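PDB 5T99: glycoside Hydrolase from Bacteroides uniformis, which probably hydrolyses galactose-containing sugar chains during agarose breakdown, as a family 2 glycoside hydrolase whose active site holds the inhibitor d-galacto-isofagomine. Local coordinates for residues A324-V327 and R328-E331; F538-Q541 and E542-R546; A692-N695 and L696-K700; V722-D726 and G727-S731. One frame throughout, in Å; residues are numbered along the deposited sequence. Where two conformers were deposited one is given.

Contact 1. Residues A324-V327 and R328-E331; sequences AVNV and RADE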
loop_
_atom_site.group_PDB
_atom_site.type_symbol
_atom_site.label_atom_id
_atom_site.label_comp_id
_atom_site.label_asym_id
_atom_site.label_seq_id
_atom_site.Cartn_x
_atom_site.Cartn_y
_atom_site.Cartn_z
ATOM N N ALA A 324 10.648 2.389 4.595
ATOM C CA ALA A 324 10.598 1.643 5.860
ATOM C C ALA A 324 9.136 1.437 6.296
ATOM O O ALA A 324 8.348 2.383 6.269
ATOM C CB ALA A 324 11.383 2.355 6.951
ATOM N N VAL A 325 8.779 0.205 6.669
ATOM C CA VAL A 325 7.399 -0.104 7.042
ATOM C C VAL A 325 6.992 0.740 8.238
ATOM O O VAL A 325 7.692 0.784 9.249
ATOM C CB VAL A 325 7.168 -1.598 7.372
ATOM C CG1 VAL A 325 5.768 -1.830 7.949
ATOM C CG2 VAL A 325 7.326 -2.439 6.121
ATOM N N ASN A 326 5.866 1.430 8.096
ATOM C CA ASN A 326 5.264 2.162 9.194
ATOM C C ASN A 326 3.749 1.993 9.125
ATOM O O ASN A 326 3.102 2.455 8.191
ATOM C CB ASN A 326 5.667 3.632 9.132
ATOM C CG ASN A 326 5.152 4.427 10.315
ATOM O OD1 ASN A 326 3.936 4.631 10.477
ATOM N ND2 ASN A 326 6.076 4.897 11.146
ATOM N N VAL A 327 3.194 1.366 10.154
ATOM C CA VAL A 327 1.782 0.969 10.170
ATOM C C VAL A 327 0.859 2.184 10.030
ATOM O O VAL A 327 -0.068 2.165 9.222
ATOM C CB VAL A 327 1.443 0.149 11.453
ATOM C CG1 VAL A 327 -0.059 -0.137 11.556
ATOM C CG2 VAL A 327 2.242 -1.148 11.476
ATOM N N ARG A 328 1.114 3.231 10.812
ATOM C CA ARG A 328 0.277 4.440 10.757
ATOM C C ARG A 328 0.307 5.127 9.395
ATOM O O ARG A 328 -0.743 5.545 8.896
ATOM C CB ARG A 328 0.626 5.433 11.869
ATOM C CG ARG A 328 -0.167 6.746 11.838
ATOM C CD ARG A 328 -1.693 6.572 11.801
ATOM N NE ARG A 328 -2.368 7.807 11.395
ATOM C CZ ARG A 328 -3.634 7.912 10.978
ATOM N NH1 ARG A 328 -4.432 6.849 10.874
ATOM N NH2 ARG A 328 -4.106 9.108 10.635
ATOM N N ALA A 329 1.487 5.226 8.786
ATOM C CA ALA A 329 1.597 5.791 7.432
ATOM C C ALA A 329 0.686 5.064 6.445
ATOM O O ALA A 329 -0.049 5.705 5.694
ATOM C CB ALA A 329 3.042 5.744 6.940
ATOM N N ASP A 330 0.739 3.728 6.465
ATOM C CA ASP A 330 -0.123 2.894 5.600
ATOM C C ASP A 330 -1.603 3.050 5.955
ATOM O O ASP A 330 -2.431 3.219 5.065
ATOM C CB ASP A 330 0.268 1.402 5.653
ATOM C CG ASP A 330 1.480 1.054 4.782
ATOM O OD1 ASP A 330 1.936 1.865 3.974
ATOM O OD2 ASP A 330 1.973 -0.078 4.891
ATOM N N GLU A 331 -1.925 3.015 7.244
ATOM C CA GLU A 331 -3.306 3.177 7.691
ATOM C C GLU A 331 -3.910 4.488 7.176
ATOM O O GLU A 331 -4.997 4.499 6.611
ATOM C CB GLU A 331 -3.395 3.120 9.217
ATOM C CG GLU A 331 -4.824 3.038 9.737
ATOM C CD GLU A 331 -4.918 3.131 11.253
ATOM O OE1 GLU A 331 -4.204 3.952 11.874
ATOM O OE2 GLU A 331 -5.740 2.386 11.819
#

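Contact 2. Residues F538-Q541 and E542-R546; sequences FHFQ and EMNPR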
loop_
_atom_site.group_PDB
_atom_site.type_symbol
_atom_site.label_atom_id
_atom_site.label_comp_id
_atom_site.label_asym_id
_atom_site.label_seq_id
_atom_site.Cartn_x
_atom_site.Cartn_y
_atom_site.Cartn_z
ATOM N N PHE A 538 -14.980 6.230 -16.585
ATOM C CA PHE A 538 -16.357 6.177 -16.066
ATOM C C PHE A 538 -17.348 5.870 -17.182
ATOM O O PHE A 538 -18.220 5.009 -17.027
ATOM C CB PHE A 538 -16.785 7.489 -15.376
ATOM C CG PHE A 538 -15.916 7.901 -14.216
ATOM C CD1 PHE A 538 -15.094 6.985 -13.538
ATOM C CD2 PHE A 538 -15.938 9.212 -13.786
ATOM C CE1 PHE A 538 -14.299 7.390 -12.490
ATOM C CE2 PHE A 538 -15.145 9.626 -12.723
ATOM C CZ PHE A 538 -14.326 8.718 -12.074
ATOM N N HIS A 539 -17.192 6.583 -18.297
ATOM C CA HIS A 539 -18.040 6.402 -19.458
ATOM C C HIS A 539 -18.005 4.959 -19.960
ATOM O O HIS A 539 -19.055 4.329 -20.112
ATOM C CB HIS A 539 -17.617 7.358 -20.577
ATOM C CG HIS A 539 -18.502 7.293 -21.776
ATOM N ND1 HIS A 539 -18.078 6.794 -22.990
ATOM C CD2 HIS A 539 -19.803 7.620 -21.935
ATOM C CE1 HIS A 539 -19.073 6.845 -23.853
ATOM N NE2 HIS A 539 -20.134 7.336 -23.238
ATOM N N PHE A 540 -16.805 4.435 -20.200
ATOM C CA PHE A 540 -16.671 3.087 -20.761
ATOM C C PHE A 540 -16.963 1.975 -19.737
ATOM O O PHE A 540 -17.376 0.886 -20.139
ATOM C CB PHE A 540 -15.318 2.902 -21.473
ATOM C CG PHE A 540 -15.238 3.591 -22.829
ATOM C CD1 PHE A 540 -15.935 3.084 -23.930
ATOM C CD2 PHE A 540 -14.470 4.745 -23.014
ATOM C CE1 PHE A 540 -15.869 3.709 -25.179
ATOM C CE2 PHE A 540 -14.398 5.372 -24.266
ATOM C CZ PHE A 540 -15.100 4.856 -25.346
ATOM N N GLN A 541 -16.790 2.245 -18.434
ATOM C CA GLN A 541 -17.258 1.318 -17.383
ATOM C C GLN A 541 -18.778 1.191 -17.387
ATOM O O GLN A 541 -19.302 0.081 -17.237
ATOM C CB GLN A 541 -16.789 1.723 -15.977
ATOM C CG GLN A 541 -15.302 1.529 -15.726
ATOM C CD GLN A 541 -14.850 0.075 -15.522
ATOM O OE1 GLN A 541 -15.630 -0.816 -15.154
ATOM N NE2 GLN A 541 -13.559 -0.157 -15.743
ATOM N N GLU A 542 -19.484 2.313 -17.547
ATOM C CA GLU A 542 -20.957 2.289 -17.613
ATOM C C GLU A 542 -21.472 1.565 -18.852
ATOM O O GLU A 542 -22.440 0.828 -18.754
ATOM C CB GLU A 542 -21.555 3.694 -17.536
ATOM C CG GLU A 542 -21.413 4.313 -16.152
ATOM C CD GLU A 542 -21.833 5.776 -16.089
ATOM O OE1 GLU A 542 -22.675 6.193 -16.937
ATOM O OE2 GLU A 542 -21.323 6.498 -15.186
ATOM N N MET A 543 -20.826 1.756 -19.999
ATOM C CA MET A 543 -21.250 1.083 -21.231
ATOM C C MET A 543 -20.861 -0.403 -21.303
ATOM O O MET A 543 -21.358 -1.120 -22.177
ATOM C CB MET A 543 -20.704 1.829 -22.455
ATOM C CG MET A 543 -21.245 3.249 -22.616
ATOM S SD MET A 543 -23.015 3.383 -22.306
ATOM C CE MET A 543 -23.674 2.330 -23.597
ATOM N N ASN A 544 -19.979 -0.861 -20.408
ATOM C CA ASN A 544 -19.515 -2.257 -20.391
ATOM C C ASN A 544 -19.649 -2.852 -18.973
ATOM O O ASN A 544 -18.643 -3.050 -18.274
ATOM C CB ASN A 544 -18.071 -2.334 -20.912
ATOM C CG ASN A 544 -17.947 -1.911 -22.380
ATOM O OD1 ASN A 544 -18.268 -2.679 -23.295
ATOM N ND2 ASN A 544 -17.475 -0.687 -22.611
ATOM N N PRO A 545 -20.900 -3.163 -18.551
ATOM C CA PRO A 545 -21.185 -3.685 -17.197
ATOM C C PRO A 545 -20.482 -4.996 -16.796
ATOM O O PRO A 545 -20.348 -5.265 -15.606
ATOM C CB PRO A 545 -22.710 -3.895 -17.198
ATOM C CG PRO A 545 -23.119 -3.919 -18.626
ATOM C CD PRO A 545 -22.127 -3.084 -19.375
ATOM N N ARG A 546 -20.056 -5.800 -17.772
ATOM C CA ARG A 546 -19.299 -7.023 -17.493
ATOM C C ARG A 546 -17.933 -6.734 -16.879
ATOM O O ARG A 546 -17.420 -7.556 -16.125
ATOM C CB ARG A 546 -19.149 -7.892 -18.760
ATOM C CG ARG A 546 -20.468 -8.494 -19.276
ATOM C CD ARG A 546 -20.287 -9.456 -20.453
ATOM N NE ARG A 546 -19.241 -10.451 -20.175
ATOM C CZ ARG A 546 -18.303 -10.893 -21.025
ATOM N NH1 ARG A 546 -18.228 -10.485 -22.291
ATOM N NH2 ARG A 546 -17.416 -11.785 -20.595
#

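Contact 3. Residues A692-N695 and L696-K700; sequences AYNN and LGELK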
loop_
_atom_site.group_PDB
_atom_site.type_symbol
_atom_site.label_atom_id
_atom_site.label_comp_id
_atom_site.label_asym_id
_atom_site.label_seq_id
_atom_site.Cartn_x
_atom_site.Cartn_y
_atom_site.Cartn_z
ATOM N N ALA A 692 -25.189 22.521 -3.754
ATOM C CA ALA A 692 -25.608 21.271 -4.378
ATOM C C ALA A 692 -26.979 20.871 -3.849
ATOM O O ALA A 692 -27.201 20.883 -2.631
ATOM C CB ALA A 692 -24.594 20.172 -4.096
ATOM N N TYR A 693 -27.877 20.507 -4.767
ATOM C CA TYR A 693 -29.244 20.130 -4.435
ATOM C C TYR A 693 -29.605 18.751 -4.986
ATOM O O TYR A 693 -29.056 18.309 -5.992
ATOM C CB TYR A 693 -30.239 21.137 -5.023
ATOM C CG TYR A 693 -29.975 22.593 -4.704
ATOM C CD1 TYR A 693 -30.486 23.178 -3.548
ATOM C CD2 TYR A 693 -29.241 23.398 -5.576
ATOM C CE1 TYR A 693 -30.259 24.518 -3.256
ATOM C CE2 TYR A 693 -29.007 24.736 -5.287
ATOM C CZ TYR A 693 -29.519 25.292 -4.127
ATOM O OH TYR A 693 -29.294 26.620 -3.836
ATOM N N ASN A 694 -30.561 18.090 -4.337
ATOM C CA ASN A 694 -31.190 16.898 -4.901
ATOM C C ASN A 694 -32.258 17.327 -5.920
ATOM O O ASN A 694 -32.407 18.524 -6.182
ATOM C CB ASN A 694 -31.726 15.966 -3.790
ATOM C CG ASN A 694 -32.874 16.566 -2.974
ATOM O OD1 ASN A 694 -33.449 17.608 -3.310
ATOM N ND2 ASN A 694 -33.219 15.883 -1.888
ATOM N N ASN A 695 -32.981 16.363 -6.491
ATOM C CA ASN A 695 -34.011 16.652 -7.510
ATOM C C ASN A 695 -35.333 17.251 -7.000
ATOM O O ASN A 695 -36.189 17.596 -7.808
ATOM C CB ASN A 695 -34.300 15.407 -8.373
ATOM C CG ASN A 695 -35.009 14.287 -7.614
ATOM O OD1 ASN A 695 -35.258 14.364 -6.410
ATOM N ND2 ASN A 695 -35.331 13.224 -8.333
ATOM N N LEU A 696 -35.503 17.336 -5.679
ATOM C CA LEU A 696 -36.603 18.102 -5.058
ATOM C C LEU A 696 -36.247 19.576 -4.799
ATOM O O LEU A 696 -37.104 20.339 -4.337
ATOM C CB LEU A 696 -37.023 17.447 -3.729
ATOM C CG LEU A 696 -37.507 15.993 -3.806
ATOM C CD1 LEU A 696 -37.650 15.379 -2.419
ATOM C CD2 LEU A 696 -38.819 15.900 -4.576
ATOM N N GLY A 697 -35.001 19.973 -5.077
ATOM C CA GLY A 697 -34.525 21.319 -4.782
ATOM C C GLY A 697 -33.990 21.513 -3.368
ATOM O O GLY A 697 -33.683 22.648 -2.993
ATOM N N GLU A 698 -33.848 20.428 -2.593
ATOM C CA GLU A 698 -33.374 20.499 -1.201
ATOM C C GLU A 698 -31.855 20.626 -1.158
ATOM O O GLU A 698 -31.156 19.859 -1.812
ATOM C CB GLU A 698 -33.791 19.258 -0.396
ATOM C CG GLU A 698 -35.293 19.067 -0.300
ATOM C CD GLU A 698 -35.728 17.737 0.297
ATOM O OE1 GLU A 698 -35.008 16.727 0.163
ATOM O OE2 GLU A 698 -36.835 17.695 0.878
ATOM N N LEU A 699 -31.353 21.588 -0.383
ATOM C CA LEU A 699 -29.920 21.772 -0.207
ATOM C C LEU A 699 -29.303 20.560 0.502
ATOM O O LEU A 699 -29.750 20.176 1.576
ATOM C CB LEU A 699 -29.645 23.042 0.597
ATOM C CG LEU A 699 -28.182 23.352 0.910
ATOM C CD1 LEU A 699 -27.403 23.645 -0.367
ATOM C CD2 LEU A 699 -28.083 24.521 1.876
ATOM N N LYS A 700 -28.273 19.977 -0.111
ATOM C CA LYS A 700 -27.592 18.778 0.404
ATOM C C LYS A 700 -26.109 18.976 0.758
ATOM O O LYS A 700 -25.572 18.227 1.574
ATOM C CB LYS A 700 -27.735 17.640 -0.612
ATOM C CG LYS A 700 -29.176 17.216 -0.883
ATOM C CD LYS A 700 -29.578 15.909 -0.209
ATOM C CE LYS A 700 -29.726 16.034 1.294
ATOM N NZ LYS A 700 -29.897 14.692 1.927
#

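Contact 4. Residues V722-D726 and G727-S731; sequences VITAD and GKDLS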
loop_
_atom_site.group_PDB
_atom_site.type_symbol
_atom_site.label_atom_id
_atom_site.label_comp_id
_atom_site.label_asym_id
_atom_site.label_seq_id
_atom_site.Cartn_x
_atom_site.Cartn_y
_atom_site.Cartn_z
ATOM N N VAL A 722 -3.924 12.626 19.704
ATOM C CA VAL A 722 -3.420 11.606 20.625
ATOM C C VAL A 722 -2.774 10.466 19.832
ATOM O O VAL A 722 -3.381 9.962 18.885
ATOM C CB VAL A 722 -4.553 11.082 21.549
ATOM C CG1 VAL A 722 -4.021 10.020 22.510
ATOM C CG2 VAL A 722 -5.201 12.244 22.315
ATOM N N ILE A 723 -1.546 10.082 20.211
ATOM C CA ILE A 723 -0.812 8.978 19.566
ATOM C C ILE A 723 -0.157 8.041 20.573
ATOM O O ILE A 723 -0.030 8.372 21.746
ATOM C CB ILE A 723 0.257 9.482 18.565
ATOM C CG1 ILE A 723 1.332 10.337 19.254
ATOM C CG2 ILE A 723 -0.402 10.271 17.445
ATOM C CD1 ILE A 723 2.540 10.584 18.381
ATOM N N THR A 724 0.260 6.871 20.101
ATOM C CA THR A 724 0.783 5.821 20.977
ATOM C C THR A 724 2.278 5.998 21.227
ATOM O O THR A 724 3.038 6.288 20.305
ATOM C CB THR A 724 0.521 4.417 20.392
ATOM O OG1 THR A 724 -0.872 4.285 20.096
ATOM C CG2 THR A 724 0.926 3.317 21.382
ATOM N N ALA A 725 2.687 5.772 22.477
ATOM C CA ALA A 725 4.070 5.950 22.911
ATOM C C ALA A 725 4.932 4.730 22.591
ATOM O O ALA A 725 5.564 4.168 23.477
ATOM C CB ALA A 725 4.109 6.245 24.403
ATOM N N ASP A 726 4.981 4.353 21.317
ATOM C CA ASP A 726 5.677 3.138 20.886
ATOM C C ASP A 726 6.964 3.436 20.124
ATOM O O ASP A 726 7.690 2.508 19.761
ATOM C CB ASP A 726 4.740 2.229 20.061
ATOM C CG ASP A 726 4.150 2.915 18.798
ATOM O OD1 ASP A 726 4.407 4.116 18.532
ATOM O OD2 ASP A 726 3.417 2.232 18.054
ATOM N N GLY A 727 7.247 4.717 19.871
ATOM C CA GLY A 727 8.374 5.113 19.018
ATOM C C GLY A 727 8.174 5.041 17.499
ATOM O O GLY A 727 9.067 5.426 16.750
ATOM N N LYS A 728 7.010 4.559 17.065
ATOM C CA LYS A 728 6.690 4.341 15.648
ATOM C C LYS A 728 5.501 5.186 15.148
ATOM O O LYS A 728 5.489 5.632 13.991
ATOM C CB LYS A 728 6.417 2.846 15.431
ATOM C CG LYS A 728 7.419 1.941 16.142
ATOM C CD LYS A 728 7.043 0.465 16.068
ATOM C CE LYS A 728 5.884 0.112 16.996
ATOM N NZ LYS A 728 5.555 -1.345 16.978
ATOM N N ASP A 729 4.517 5.405 16.018
ATOM C CA ASP A 729 3.274 6.098 15.667
ATOM C C ASP A 729 3.491 7.573 15.361
ATOM O O ASP A 729 4.386 8.200 15.922
ATOM C CB ASP A 729 2.292 5.953 16.840
ATOM C CG ASP A 729 0.863 6.174 16.449
ATOM O OD1 ASP A 729 0.547 6.224 15.228
ATOM O OD2 ASP A 729 0.035 6.291 17.385
ATOM N N LEU A 730 2.654 8.116 14.481
ATOM C CA LEU A 730 2.867 9.425 13.878
ATOM C C LEU A 730 1.655 10.317 14.045
ATOM O O LEU A 730 0.534 9.830 14.064
ATOM C CB LEU A 730 3.105 9.268 12.372
ATOM C CG LEU A 730 4.176 8.292 11.888
ATOM C CD1 LEU A 730 4.058 8.060 10.389
ATOM C CD2 LEU A 730 5.563 8.811 12.238
ATOM N N SER A 731 1.882 11.622 14.145
ATOM C CA SER A 731 0.836 12.603 13.865
ATOM C C SER A 731 1.217 13.321 12.584
ATOM O O SER A 731 2.354 13.742 12.425
ATOM C CB SER A 731 0.653 13.604 15.007
ATOM O OG SER A 731 -0.563 14.343 14.835
#

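Contact 1. Residues A324-V327 and R328-E331
Glu331 N to Val327 O, at 2.8 Å and with an N-H...O angle of 165°, is the shortest sound bond here and closes an alpha-helical turn. One residue earlier Asp330 N reaches Asn326 O at 3.2 Å, again approaching close to the line of the carbonyl bond. Asn326 also supplies its side chain: OD1 accepts from Ala329 N at 3.0 Å with a nearly straight N-H (167°), the donor tilted out of the amide's carbonyl plane. This identifies Asn326 as the N-cap, since its oxygen takes up a first-turn N-H that has no preceding helical carbonyl. The chi1 of -176° sets CG opposite the backbone N and beside the carbonyl carbon, which carries OD1 over the opening turn, with Ala329 CB 3.8 Å from OD1. The other amide atom, ND2, donates to Lys728 O. With an alanine at this position Ala329 N would probably lose its capping acceptor and Lys728 O its amide donor, leaving the first turn more prone to fray. Further along the turn Arg328 NH1 forms a salt bridge with Glu331 OE1 at 3.1 Å; the oxygen lies in the guanidinium plane but is itself met from above the carboxylate plane. NH1 also donates to Gln335, while NH2 pairs with Asp719. Helix 327-339 follows barrel strand 305-313 and leads to the parallel strand 344-346, a beta-alpha-beta crossover; Asp330 touches helix 354-363, and Ala329 meets Tyr732 on strand 730-738.

Contact 2. Residues F538-Q541 and E542-R546
Asn544 turns its amide back onto the preceding turn, where ND2 donates to Phe540 O at 2.9 Å with an N-H...O angle of 160°. The donor lies in the carbonyl plane on a lone pair, and the acceptor is close to the amide plane of Asn544. A chi1 of -64° keeps CG beside the backbone N and points the amide back at Phe540 O, which Asn544 CB, placed by the backbone, also approaches at 3.4 Å. The same ND2 stands at the edge of the Phe540 ring, whose face is met by His539 ND1 above its centre. Over one face of the His539 ring comes Met543 CG, offset toward the rim and 4.3 Å from NE2, a placement that is tentative because Met543 has two conformers. Behind these side chains stands the helical ladder: Glu542 N bonds to Phe538 O at 3.0 Å and Met543 N to His539 O at 3.1 Å, followed by a weak bond from Asn544 N to Gln541 O. Beyond it, Lys674 pairs with Glu542, and Phe671 packs edge-to-face with His539. Helix 534-543 precedes barrel strand 549-552, with Asn544 resting on helix 478-484 and Phe538 touching Glu550 of that strand.

Contact 3. Residues A692-N695 and L696-K700
Tyr693 and Leu699 face each other as an antiparallel non-hydrogen-bonded pair, their CA atoms 4.6 Å apart, and the chain between them reverses through a type I turn from Asn694 to Gly697. Lys700 N bonds to Ala692 O at 2.9 Å and Asn694 N to Glu698 O at 3.1 Å, while Gly697 N closes the turn on Asn694 O. Together with the positive phi of Gly697 (86°) this is a 3:5 hairpin, a type I turn with a G1 bulge; a CB on that glycine would press on the carbonyl oxygen before it. The Asn694 side chain bridges the turn. Its CG sits between the backbone N and the carbonyl carbon (chi1 66°), and Asn694 OD1 accepts from Glu698 N at 2.9 Å, the donor tilted from the carbonyl plane, and weakly from Leu696 N, as in an Asx turn. From the other amide branch Asn694 ND2 donates to Glu698 OE1 at 2.8 Å, on the anti side of that oxygen; the amide and carboxylate planes are 28° apart. A leucine in place of Asn694 would probably leave Glu698 N without its side-chain acceptor and free the Glu698 carboxylate to swing away from the turn. Elsewhere Tyr693 CD1 lies 3.3 Å from Gly697 O, and CE1 packs against Leu699 CD1 at 4.2 Å. The hairpin joins strand 687-693 to 699-706, an outermost strand of its four-stranded antiparallel sheet, with Tyr693 lying on Glu637 and Glu639 of strand 637-642.

Contact 4. Residues V722-D726 and G727-S731
Thr724 and Asp729 cross at about a right angle, and the carboxylate of Asp729 is set against the Thr724 backbone: OD2 accepts from Thr724 N at 2.8 Å along an almost straight N-H (175°), using its anti lone pair. A chi1 of -160° swings CG away from the Asp729 backbone N and across to the strand 722-724 side of the turn, where OD2 also lies 3.4 Å from Ile723 CB. The other oxygen, OD1, is engaged by Arg720 in a salt bridge that probably helps fix the rotation of the group. Ile723 leans in alongside, its CG2 branch 3.5 Å from Leu730 O. Between these pairs the chain turns through an inverse gamma turn centred on Ala725 and an Asx turn at Asp726, carrying it from strand 722-724, which pairs with 814-821, to strand 730-738 of a different sheet in the C-terminal domain. Asp726 OD1 takes two N-H groups from one face of its plane: Lys728 N at 3.0 Å from well above it, and Asp729 N at 2.8 Å near the plane on the syn side. Gly727 has a positive phi (80°), where a CB would be jammed against Asp726 O, and its N bonds to Ser794 OG. The Lys728 chain crosses Asp726 at roughly a right angle, CE 3.4 Å from OD2, although the lysine has two conformers and the 4.3 Å between OD2 and NZ falls beyond a salt bridge.

Contacts 1 and 4 are neighbours, their centres about 11 Å apart: they are joined by the capping asparagine's second amide atom, Arg328 lies against Asp729, and the barrel thereby meets the C-terminal domain. Contact 1 is buried, contacts 2 and 4 partly so, and contact 3 lies on the surface, its centre about 37 Å from the chain centre. An amide or carboxylate grips backbone in all four: as an acceptor at the start of a helix in contact 1, as a donor after a helix in contact 2, and within turns in contacts 3 and 4. Aromatic packing marks contacts 2 and 3, whereas ion pairs with other elements recur in contacts 1, 2 and 4.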